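Local coordinates for uncharacterized protein (Bacteroides ovatus, PDB 4E6F), which is of unknown function but contains a DUF4468 domain with a TBP-like fold, at residues A[93-98]-A[115-120]; A[51-56]-A[97-102]; A[128-133]-A[149-154]. One frame throughout, in Å; residues are numbered along the deposited sequence.

Contact 1: A[93-98]-A[115-120]; sequences TLVNYQ and IRFTYR. With EDO (1,2-ethanediol), chain E.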
loop_
_atom_site.group_PDB
_atom_site.type_symbol
_atom_site.label_atom_id
_atom_site.label_comp_id
_atom_site.label_asym_id
_atom_site.label_seq_id
_atom_site.Cartn_x
_atom_site.Cartn_y
_atom_site.Cartn_z
ATOM N N THR A 93 3.443 -14.252 1.809
ATOM C CA THR A 93 2.297 -14.271 0.930
ATOM C C THR A 93 2.608 -13.485 -0.328
ATOM O O THR A 93 3.412 -12.545 -0.290
ATOM C CB THR A 93 1.024 -13.694 1.606
ATOM O OG1 THR A 93 -0.092 -13.896 0.726
ATOM C CG2 THR A 93 1.134 -12.196 1.941
ATOM N N LEU A 94 1.959 -13.852 -1.430
ATOM C CA LEU A 94 2.016 -12.987 -2.602
ATOM C C LEU A 94 0.952 -11.933 -2.370
ATOM O O LEU A 94 -0.064 -12.213 -1.721
ATOM C CB LEU A 94 1.718 -13.789 -3.887
ATOM C CG LEU A 94 2.069 -13.121 -5.210
ATOM C CD1 LEU A 94 3.602 -13.064 -5.409
ATOM C CD2 LEU A 94 1.377 -13.851 -6.385
ATOM N N VAL A 95 1.168 -10.725 -2.876
ATOM C CA VAL A 95 0.158 -9.685 -2.814
ATOM C C VAL A 95 0.058 -9.080 -4.200
ATOM O O VAL A 95 1.080 -8.905 -4.855
ATOM C CB VAL A 95 0.414 -8.603 -1.719
ATOM C CG1 VAL A 95 1.693 -7.802 -1.989
ATOM C CG2 VAL A 95 -0.785 -7.656 -1.571
ATOM N N ASN A 96 -1.167 -8.803 -4.655
ATOM C CA ASN A 96 -1.431 -8.075 -5.897
ATOM C C ASN A 96 -2.197 -6.854 -5.509
ATOM O O ASN A 96 -3.043 -6.912 -4.609
ATOM C CB ASN A 96 -2.189 -8.898 -6.921
ATOM C CG ASN A 96 -1.321 -9.930 -7.593
ATOM O OD1 ASN A 96 -0.685 -9.691 -8.653
ATOM N ND2 ASN A 96 -1.246 -11.090 -6.970
ATOM N N TYR A 97 -1.901 -5.727 -6.163
ATOM C CA TYR A 97 -2.559 -4.484 -5.764
ATOM C C TYR A 97 -2.596 -3.496 -6.925
ATOM O O TYR A 97 -1.909 -3.704 -7.925
ATOM C CB TYR A 97 -1.789 -3.843 -4.566
ATOM C CG TYR A 97 -0.301 -3.658 -4.820
ATOM C CD1 TYR A 97 0.178 -2.546 -5.520
ATOM C CD2 TYR A 97 0.617 -4.641 -4.448
ATOM C CE1 TYR A 97 1.537 -2.395 -5.796
ATOM C CE2 TYR A 97 1.989 -4.486 -4.696
ATOM C CZ TYR A 97 2.439 -3.360 -5.372
ATOM O OH TYR A 97 3.779 -3.202 -5.647
ATOM N N GLN A 98 -3.324 -2.384 -6.747
ATOM C CA GLN A 98 -3.302 -1.287 -7.694
ATOM C C GLN A 98 -2.878 -0.036 -6.950
ATOM O O GLN A 98 -3.289 0.174 -5.802
ATOM C CB GLN A 98 -4.690 -1.100 -8.321
ATOM C CG GLN A 98 -4.747 0.082 -9.301
ATOM C CD GLN A 98 -6.036 0.127 -10.094
ATOM O OE1 GLN A 98 -6.529 -0.907 -10.574
ATOM N NE2 GLN A 98 -6.577 1.343 -10.258
ATOM N N ILE A 115 -6.465 -4.892 -3.160
ATOM C CA ILE A 115 -5.455 -5.740 -2.536
ATOM C C ILE A 115 -5.974 -7.153 -2.365
ATOM O O ILE A 115 -7.030 -7.360 -1.751
ATOM C CB ILE A 115 -5.047 -5.148 -1.176
ATOM C CG1 ILE A 115 -4.485 -3.710 -1.366
ATOM C CG2 ILE A 115 -4.036 -6.092 -0.437
ATOM C CD1 ILE A 115 -4.354 -2.903 -0.104
ATOM N N ARG A 116 -5.216 -8.120 -2.892
ATOM C CA ARG A 116 -5.570 -9.524 -2.755
ATOM C C ARG A 116 -4.310 -10.325 -2.538
ATOM O O ARG A 116 -3.249 -10.020 -3.093
ATOM C CB ARG A 116 -6.372 -10.031 -3.964
ATOM C CG ARG A 116 -5.642 -9.930 -5.274
ATOM C CD ARG A 116 -6.508 -10.393 -6.446
ATOM N NE ARG A 116 -5.828 -10.123 -7.711
ATOM C CZ ARG A 116 -4.927 -10.926 -8.265
ATOM N NH1 ARG A 116 -4.615 -12.082 -7.688
ATOM N NH2 ARG A 116 -4.330 -10.581 -9.395
ATOM N N PHE A 117 -4.443 -11.364 -1.740
ATOM C CA PHE A 117 -3.337 -12.223 -1.356
ATOM C C PHE A 117 -3.458 -13.589 -1.967
ATOM O O PHE A 117 -4.576 -14.108 -2.108
ATOM C CB PHE A 117 -3.321 -12.381 0.170
ATOM C CG PHE A 117 -3.306 -11.082 0.945
ATOM C CD1 PHE A 117 -2.135 -10.331 1.058
ATOM C CD2 PHE A 117 -4.463 -10.607 1.559
ATOM C CE1 PHE A 117 -2.125 -9.112 1.761
ATOM C CE2 PHE A 117 -4.453 -9.398 2.276
ATOM C CZ PHE A 117 -3.278 -8.672 2.392
ATOM N N THR A 118 -2.308 -14.164 -2.334
ATOM C CA THR A 118 -2.210 -15.538 -2.835
ATOM C C THR A 118 -1.193 -16.206 -1.930
ATOM O O THR A 118 0.006 -15.899 -1.979
ATOM C CB THR A 118 -1.865 -15.595 -4.317
ATOM O OG1 THR A 118 -2.797 -14.783 -5.024
ATOM C CG2 THR A 118 -1.914 -17.030 -4.859
ATOM N N TYR A 119 -1.677 -17.104 -1.090
ATOM C CA TYR A 119 -0.871 -17.727 -0.053
ATOM C C TYR A 119 -0.691 -19.215 -0.306
ATOM O O TYR A 119 -1.679 -19.920 -0.544
ATOM C CB TYR A 119 -1.596 -17.498 1.290
ATOM C CG TYR A 119 -0.820 -17.897 2.529
ATOM C CD1 TYR A 119 0.386 -17.274 2.854
ATOM C CD2 TYR A 119 -1.352 -18.797 3.445
ATOM C CE1 TYR A 119 1.077 -17.604 4.016
ATOM C CE2 TYR A 119 -0.674 -19.120 4.621
ATOM C CZ TYR A 119 0.522 -18.494 4.915
ATOM O OH TYR A 119 1.179 -18.802 6.086
ATOM N N ARG A 120 0.580 -19.681 -0.252
ATOM C CA ARG A 120 0.922 -21.092 -0.463
ATOM C C ARG A 120 0.304 -21.584 -1.787
ATOM O O ARG A 120 -0.276 -22.691 -1.845
ATOM C CB ARG A 120 0.483 -21.966 0.743
ATOM C CG ARG A 120 0.856 -21.388 2.110
ATOM C CD ARG A 120 1.934 -22.174 2.812
ATOM N NE ARG A 120 2.539 -21.418 3.911
ATOM C CZ ARG A 120 2.444 -21.753 5.194
ATOM N NH1 ARG A 120 1.758 -22.830 5.557
ATOM N NH2 ARG A 120 3.037 -21.015 6.123
HETATM C C1 EDO E . -4.833 -6.405 -8.618
HETATM O O1 EDO E . -4.881 -5.068 -8.143
HETATM C C2 EDO E . -3.772 -6.532 -9.743
HETATM O O2 EDO E . -2.466 -6.193 -9.262
#
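The guanidinium of Arg116 carries Asn96 on one face: Asn96 CB stands 3.6 Å above the Arg116 plane, over its centre, and the Asn96 amide runs on across it almost parallel, the two planes 8° apart. Arg116 gets there by a first torsion of 60°, with CG lodged between backbone N and carbonyl carbon; from CG the chain runs straight out to NE. The Phe117 ring has Leu94 O at its edge, while the methyls Thr93 CG2 and Val95 CG2 come in obliquely. The Tyr119 ring receives Thr93 CB obliquely, at 3.8 Å from Tyr119 CD1, and Tyr119 OH is hydrogen-bonded to Asp91 and also to Lys150. Beside Phe117, Val95 CG2 and Ile115 CG2 lie next to each other, pointing the same way, 3.8 Å apart.

Between the two faces the strands pair antiparallel. Leu94 pairs with Thr118 (Leu94 N to Thr118 O 2.9 Å) and Asn96 with Arg116 (Asn96 N to Arg116 O 2.9 Å), both as hydrogen-bonded pairs, with Val95 and Phe117 as the non-hydrogen-bonded pair between them. Leu94 O is gripped twice, by Thr93 OG1 and Thr118 N from opposite faces of its plane. An ethanediol, probably from the crystallisation liquor, donates a hydrogen bond from O2 to Tyr97 O at 2.9 Å. Trp151 of the helix 149-169 meets Phe117 and Tyr119 edge-to-face, so the Thr93, Val95 and Phe117 face is the helix-covered one. This is an antiparallel beta hairpin, strands 90-104 and 107-119, with one face under the helix 149-169, in the sheet of a TBP-like fold.

Contact 2: A[51-56]-A[97-102]; sequences ERLKEN and YQITVT. With EDO (1,2-ethanediol), chain E.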
loop_
_atom_site.group_PDB
_atom_site.type_symbol
_atom_site.label_atom_id
_atom_site.label_comp_id
_atom_site.label_asym_id
_atom_site.label_seq_id
_atom_site.Cartn_x
_atom_site.Cartn_y
_atom_site.Cartn_z
ATOM N N GLU A 51 9.631 3.562 -11.627
ATOM C CA GLU A 51 10.777 2.965 -10.950
ATOM C C GLU A 51 10.348 2.043 -9.811
ATOM O O GLU A 51 10.915 0.958 -9.646
ATOM C CB GLU A 51 11.727 4.055 -10.429
ATOM C CG GLU A 51 12.440 4.820 -11.537
ATOM C CD GLU A 51 13.306 4.008 -12.485
ATOM O OE1 GLU A 51 14.024 3.095 -12.016
ATOM O OE2 GLU A 51 13.262 4.285 -13.705
ATOM N N ARG A 52 9.326 2.439 -9.037
ATOM C CA ARG A 52 8.845 1.628 -7.919
ATOM C C ARG A 52 8.300 0.276 -8.400
ATOM O O ARG A 52 8.531 -0.748 -7.761
ATOM C CB ARG A 52 7.779 2.402 -7.109
ATOM C CG ARG A 52 7.090 1.607 -5.996
ATOM C CD ARG A 52 8.079 1.134 -4.918
ATOM N NE ARG A 52 7.401 0.370 -3.878
ATOM C CZ ARG A 52 7.009 -0.895 -3.997
ATOM N NH1 ARG A 52 7.260 -1.578 -5.116
ATOM N NH2 ARG A 52 6.353 -1.484 -3.008
ATOM N N LEU A 53 7.569 0.269 -9.519
ATOM C CA LEU A 53 7.032 -0.997 -10.009
ATOM C C LEU A 53 8.113 -1.815 -10.731
ATOM O O LEU A 53 8.079 -3.040 -10.650
ATOM C CB LEU A 53 5.790 -0.758 -10.892
ATOM C CG LEU A 53 4.587 -0.199 -10.073
ATOM C CD1 LEU A 53 3.405 0.166 -10.980
ATOM C CD2 LEU A 53 4.102 -1.186 -9.032
ATOM N N LYS A 54 9.088 -1.151 -11.390
ATOM C CA LYS A 54 10.192 -1.888 -12.022
ATOM C C LYS A 54 10.972 -2.637 -10.949
ATOM O O LYS A 54 11.457 -3.735 -11.208
ATOM C CB LYS A 54 11.117 -0.955 -12.815
ATOM C CG LYS A 54 10.631 -0.753 -14.237
ATOM C CD LYS A 54 11.380 0.354 -14.979
ATOM C CE LYS A 54 11.153 0.285 -16.476
ATOM N NZ LYS A 54 9.745 0.589 -16.876
ATOM N N GLU A 55 11.041 -2.070 -9.718
ATOM C CA GLU A 55 11.770 -2.699 -8.603
ATOM C C GLU A 55 11.158 -4.034 -8.183
ATOM O O GLU A 55 11.872 -4.865 -7.626
ATOM C CB GLU A 55 11.863 -1.749 -7.404
ATOM C CG GLU A 55 12.949 -0.693 -7.581
ATOM C CD GLU A 55 12.857 0.533 -6.691
ATOM O OE1 GLU A 55 12.027 0.535 -5.755
ATOM O OE2 GLU A 55 13.591 1.512 -6.954
ATOM N N ASN A 56 9.870 -4.274 -8.490
ATOM C CA ASN A 56 9.226 -5.560 -8.194
ATOM C C ASN A 56 9.815 -6.698 -9.043
ATOM O O ASN A 56 9.694 -7.862 -8.671
ATOM C CB ASN A 56 7.722 -5.480 -8.415
ATOM C CG ASN A 56 7.003 -4.567 -7.444
ATOM O OD1 ASN A 56 7.582 -4.088 -6.463
ATOM N ND2 ASN A 56 5.692 -4.356 -7.666
ATOM N N TYR A 97 -1.901 -5.727 -6.163
ATOM C CA TYR A 97 -2.559 -4.484 -5.764
ATOM C C TYR A 97 -2.596 -3.496 -6.925
ATOM O O TYR A 97 -1.909 -3.704 -7.925
ATOM C CB TYR A 97 -1.789 -3.843 -4.566
ATOM C CG TYR A 97 -0.301 -3.658 -4.820
ATOM C CD1 TYR A 97 0.178 -2.546 -5.520
ATOM C CD2 TYR A 97 0.617 -4.641 -4.448
ATOM C CE1 TYR A 97 1.537 -2.395 -5.796
ATOM C CE2 TYR A 97 1.989 -4.486 -4.696
ATOM C CZ TYR A 97 2.439 -3.360 -5.372
ATOM O OH TYR A 97 3.779 -3.202 -5.647
ATOM N N GLN A 98 -3.324 -2.384 -6.747
ATOM C CA GLN A 98 -3.302 -1.287 -7.694
ATOM C C GLN A 98 -2.878 -0.036 -6.950
ATOM O O GLN A 98 -3.289 0.174 -5.802
ATOM C CB GLN A 98 -4.690 -1.100 -8.321
ATOM C CG GLN A 98 -4.747 0.082 -9.301
ATOM C CD GLN A 98 -6.036 0.127 -10.094
ATOM O OE1 GLN A 98 -6.529 -0.907 -10.574
ATOM N NE2 GLN A 98 -6.577 1.343 -10.258
ATOM N N ILE A 99 -1.996 0.761 -7.581
ATOM C CA ILE A 99 -1.598 2.077 -7.053
ATOM C C ILE A 99 -2.326 3.090 -7.914
ATOM O O ILE A 99 -2.166 3.050 -9.135
ATOM C CB ILE A 99 -0.075 2.343 -7.115
ATOM C CG1 ILE A 99 0.728 1.171 -6.552
ATOM C CG2 ILE A 99 0.260 3.675 -6.378
ATOM C CD1 ILE A 99 2.288 1.332 -6.786
ATOM N N THR A 100 -3.080 4.007 -7.305
ATOM C CA THR A 100 -3.821 5.034 -8.037
ATOM C C THR A 100 -3.354 6.379 -7.531
ATOM O O THR A 100 -3.458 6.645 -6.326
ATOM C CB THR A 100 -5.308 4.838 -7.855
ATOM O OG1 THR A 100 -5.641 3.541 -8.383
ATOM C CG2 THR A 100 -6.143 5.946 -8.560
ATOM N N VAL A 101 -2.877 7.233 -8.433
ATOM C CA VAL A 101 -2.349 8.559 -8.071
ATOM C C VAL A 101 -3.158 9.621 -8.779
ATOM O O VAL A 101 -3.380 9.512 -9.989
ATOM C CB VAL A 101 -0.842 8.672 -8.424
ATOM C CG1 VAL A 101 -0.316 10.091 -8.174
ATOM C CG2 VAL A 101 -0.037 7.658 -7.627
ATOM N N THR A 102 -3.613 10.642 -8.014
ATOM C CA THR A 102 -4.397 11.751 -8.549
ATOM C C THR A 102 -3.621 13.043 -8.237
ATOM O O THR A 102 -3.389 13.355 -7.061
ATOM C CB THR A 102 -5.802 11.757 -7.927
ATOM O OG1 THR A 102 -6.424 10.481 -8.149
ATOM C CG2 THR A 102 -6.695 12.865 -8.524
HETATM C C1 EDO E . -4.833 -6.405 -8.618
HETATM O O1 EDO E . -4.881 -5.068 -8.143
HETATM C C2 EDO E . -3.772 -6.532 -9.743
HETATM O O2 EDO E . -2.466 -6.193 -9.262
#
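Leu53 reaches across to Ile99 tip to tip, its CD2 methyl 3.8 Å from Ile99 CD1, and the same methyl slides past the end of Tyr97, 4.3 Å from Tyr97 CE1. Here the C-terminal end of the helix 38-54 packs on the strand 90-104, the helix-on-sheet layering of the TBP-like fold. Leu53 CG lies anti to the carbonyl carbon (chi1 -67°), which turns the end of the side chain toward the strand.

Beside this apolar spot the contact turns polar. Asn56 and Tyr97 come from opposite directions, with the amide nearly perpendicular to the ring. Asn56 ND2 donates to Tyr97 OH at 3.0 Å, almost straight (162°), with the hydroxyl oxygen close to the amide plane. Four residues back, Arg52 bends at chi2 and sends NH1 to Asn56 OD1, 2.9 Å away. Both ends of the amide are therefore engaged, which fixes its rotation; Ser61 OG takes a further bond from ND2. Glu79 on the strand 72-85 completes the cluster, joined to Tyr97 OH by a hydrogen bond and to Arg52 NH2 by a salt bridge, so the buried hydroxyl has partners on both the Asn56 and Glu79 sides. Arg52 NH1 itself stays 3.9 Å from Tyr97 OH, with guanidinium and phenol planes turned 73° apart.

Contact 3: A[128-133]-A[149-154]; sequences EEWITD and AKWRRK. With NO3 (nitrate ion), chain C.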
loop_
_atom_site.group_PDB
_atom_site.type_symbol
_atom_site.label_atom_id
_atom_site.label_comp_id
_atom_site.label_asym_id
_atom_site.label_seq_id
_atom_site.Cartn_x
_atom_site.Cartn_y
_atom_site.Cartn_z
ATOM N N GLU A 128 -10.727 -7.264 1.943
ATOM C CA GLU A 128 -12.035 -6.894 2.526
ATOM C C GLU A 128 -12.614 -7.942 3.451
ATOM O O GLU A 128 -13.440 -7.611 4.309
ATOM C CB GLU A 128 -13.075 -6.621 1.428
ATOM C CG GLU A 128 -12.770 -5.377 0.617
ATOM C CD GLU A 128 -11.583 -5.501 -0.329
ATOM O OE1 GLU A 128 -11.315 -6.630 -0.808
ATOM O OE2 GLU A 128 -10.945 -4.463 -0.617
ATOM N N GLU A 129 -12.208 -9.188 3.269
ATOM C CA GLU A 129 -12.738 -10.280 4.092
ATOM C C GLU A 129 -11.649 -10.824 4.993
ATOM O O GLU A 129 -11.818 -11.913 5.577
ATOM C CB GLU A 129 -13.313 -11.424 3.200
ATOM C CG GLU A 129 -13.882 -11.006 1.846
ATOM C CD GLU A 129 -15.072 -10.063 1.831
ATOM O OE1 GLU A 129 -15.876 -10.081 2.792
ATOM O OE2 GLU A 129 -15.226 -9.337 0.822
ATOM N N TRP A 130 -10.515 -10.067 5.137
ATOM C CA TRP A 130 -9.365 -10.564 5.842
ATOM C C TRP A 130 -8.709 -9.580 6.845
ATOM O O TRP A 130 -8.479 -9.948 7.997
ATOM C CB TRP A 130 -8.350 -10.975 4.778
ATOM C CG TRP A 130 -7.475 -12.126 5.155
ATOM C CD1 TRP A 130 -6.114 -12.144 5.149
ATOM C CD2 TRP A 130 -7.894 -13.424 5.616
ATOM N NE1 TRP A 130 -5.654 -13.378 5.546
ATOM C CE2 TRP A 130 -6.725 -14.182 5.848
ATOM C CE3 TRP A 130 -9.150 -14.029 5.835
ATOM C CZ2 TRP A 130 -6.766 -15.499 6.346
ATOM C CZ3 TRP A 130 -9.192 -15.333 6.323
ATOM C CH2 TRP A 130 -8.009 -16.054 6.572
ATOM N N ILE A 131 -8.379 -8.335 6.404
ATOM C CA ILE A 131 -7.650 -7.390 7.283
ATOM C C ILE A 131 -8.487 -6.212 7.777
ATOM O O ILE A 131 -7.961 -5.350 8.471
ATOM C CB ILE A 131 -6.350 -6.869 6.601
ATOM C CG1 ILE A 131 -6.633 -6.081 5.286
ATOM C CG2 ILE A 131 -5.385 -8.031 6.355
ATOM C CD1 ILE A 131 -5.414 -5.301 4.784
ATOM N N THR A 132 -9.758 -6.149 7.400
ATOM C CA THR A 132 -10.645 -5.085 7.867
ATOM C C THR A 132 -10.925 -5.227 9.365
ATOM O O THR A 132 -10.768 -6.325 9.921
ATOM C CB THR A 132 -11.962 -5.121 7.106
ATOM O OG1 THR A 132 -12.494 -6.448 7.173
ATOM C CG2 THR A 132 -11.803 -4.666 5.653
ATOM N N ASP A 133 -11.345 -4.134 10.015
ATOM C CA ASP A 133 -11.648 -4.173 11.462
ATOM C C ASP A 133 -12.594 -5.314 11.826
ATOM O O ASP A 133 -12.400 -5.976 12.850
ATOM C CB ASP A 133 -12.301 -2.848 11.907
ATOM C CG ASP A 133 -11.405 -1.629 11.891
ATOM O OD1 ASP A 133 -10.223 -1.751 11.470
ATOM O OD2 ASP A 133 -11.868 -0.548 12.326
ATOM N N ALA A 149 -3.237 -11.184 12.704
ATOM C CA ALA A 149 -2.308 -10.105 13.012
ATOM C C ALA A 149 -1.193 -9.954 11.989
ATOM O O ALA A 149 -0.902 -8.825 11.605
ATOM C CB ALA A 149 -1.725 -10.290 14.402
ATOM N N LYS A 150 -0.579 -11.049 11.536
ATOM C CA LYS A 150 0.527 -10.941 10.575
ATOM C C LYS A 150 0.054 -10.291 9.282
ATOM O O LYS A 150 0.784 -9.498 8.698
ATOM C CB LYS A 150 1.194 -12.300 10.307
ATOM C CG LYS A 150 0.338 -13.327 9.551
ATOM C CD LYS A 150 1.068 -14.673 9.538
ATOM C CE LYS A 150 0.337 -15.631 8.618
ATOM N NZ LYS A 150 0.921 -17.016 8.678
ATOM N N TRP A 151 -1.172 -10.609 8.848
ATOM C CA TRP A 151 -1.754 -10.041 7.639
ATOM C C TRP A 151 -1.979 -8.540 7.781
ATOM O O TRP A 151 -1.594 -7.771 6.899
ATOM C CB TRP A 151 -3.093 -10.731 7.339
ATOM C CG TRP A 151 -2.932 -12.201 7.107
ATOM C CD1 TRP A 151 -3.014 -13.196 8.035
ATOM C CD2 TRP A 151 -2.568 -12.826 5.876
ATOM N NE1 TRP A 151 -2.755 -14.414 7.449
ATOM C CE2 TRP A 151 -2.475 -14.214 6.120
ATOM C CE3 TRP A 151 -2.370 -12.358 4.568
ATOM C CZ2 TRP A 151 -2.161 -15.135 5.105
ATOM C CZ3 TRP A 151 -2.049 -13.257 3.567
ATOM C CH2 TRP A 151 -1.935 -14.631 3.840
ATOM N N ARG A 152 -2.602 -8.129 8.885
ATOM C CA ARG A 152 -2.920 -6.722 9.086
ATOM C C ARG A 152 -1.642 -5.893 9.342
ATOM O O ARG A 152 -1.468 -4.831 8.725
ATOM C CB ARG A 152 -3.924 -6.574 10.224
ATOM C CG ARG A 152 -4.288 -5.104 10.492
ATOM C CD ARG A 152 -5.695 -4.998 11.049
ATOM N NE ARG A 152 -5.993 -3.657 11.584
ATOM C CZ ARG A 152 -7.178 -3.063 11.495
ATOM N NH1 ARG A 152 -8.149 -3.607 10.774
ATOM N NH2 ARG A 152 -7.381 -1.887 12.074
ATOM N N ARG A 153 -0.740 -6.366 10.230
ATOM C CA ARG A 153 0.496 -5.616 10.456
ATOM C C ARG A 153 1.304 -5.428 9.175
ATOM O O ARG A 153 1.769 -4.315 8.898
ATOM C CB ARG A 153 1.411 -6.348 11.452
ATOM C CG ARG A 153 0.966 -6.291 12.885
ATOM C CD ARG A 153 2.124 -6.678 13.803
ATOM N NE ARG A 153 1.637 -7.036 15.134
ATOM C CZ ARG A 153 1.393 -8.278 15.556
ATOM N NH1 ARG A 153 1.648 -9.321 14.770
ATOM N NH2 ARG A 153 0.928 -8.487 16.779
ATOM N N LYS A 154 1.575 -6.532 8.461
ATOM C CA LYS A 154 2.471 -6.444 7.310
ATOM C C LYS A 154 1.839 -5.659 6.163
ATOM O O LYS A 154 2.584 -4.994 5.431
ATOM C CB LYS A 154 2.971 -7.834 6.879
ATOM C CG LYS A 154 3.836 -8.514 7.961
ATOM C CD LYS A 154 5.075 -7.725 8.335
ATOM C CE LYS A 154 6.033 -8.507 9.206
ATOM N NZ LYS A 154 5.776 -8.311 10.661
HETATM N N NO3 C . 3.733 -10.643 12.068
HETATM O O1 NO3 C . 3.257 -11.399 12.902
HETATM O O2 NO3 C . 3.640 -9.438 12.135
HETATM O O3 NO3 C . 4.364 -11.180 11.026
#
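Buried Arg152, extended from CG to NE, grips Asp133 end-on in the tight part of the contact: Arg152 NH1 and NH2 both bond Asp133 OD1 at 2.9 Å, NH1 on the anti lone pair and NH2 on the syn side. NH1 also donates to Ile131 O at 2.9 Å, so the loop carbonyl and the carboxylate share one guanidinium. Tyr13 O is a separate partner of Arg152 NE, and Lys141 pairs with the other oxygen of Asp133. Ile131 CG2 rests on Trp151 CB at 3.7 Å.

The looser side is that of the partly exposed Trp130, modelled in two conformers. For the conformer described, and for it alone, the indole edge points at the face of Trp151, with Trp130 NE1 3.1 Å above the Trp151 plane and the five-membered rings tilted 75° in a T-shaped stack. On a part of the helix away from the loop, Lys154 NZ holds O2 of a nitrate, probably from the crystallisation liquor, at 2.8 Å; Arg153 NH1 reaches that O2 only weakly. Together these contacts tie the loop after strand 123-126 and the start of the short helix 133-136 to the first turns of the helix 149-169, which lies against the antiparallel sheet.

Overall arrangement
From the N terminus, the helix 38-54 comes first, and contact 2 closes the long excursion through strands 62-67 and 72-85 by returning strand 90-104 to the helix end. Contact 1 starts on that same strand, sharing Tyr97 and Gln98, and closes the much shorter hairpin to strand 107-119; the two spans overlap there without nesting. Contact 3 follows in series, closing the stretch from 128-133 to 149-154, which holds the short helix 133-136. Its helix touches contact 1 directly, through Trp151 on Thr93, Phe117 and Tyr119 and a probable Lys150–Tyr119 hydrogen bond, whereas contact 2 lies across the chain's centre, about 10 Å from contact 3 at the nearest atoms.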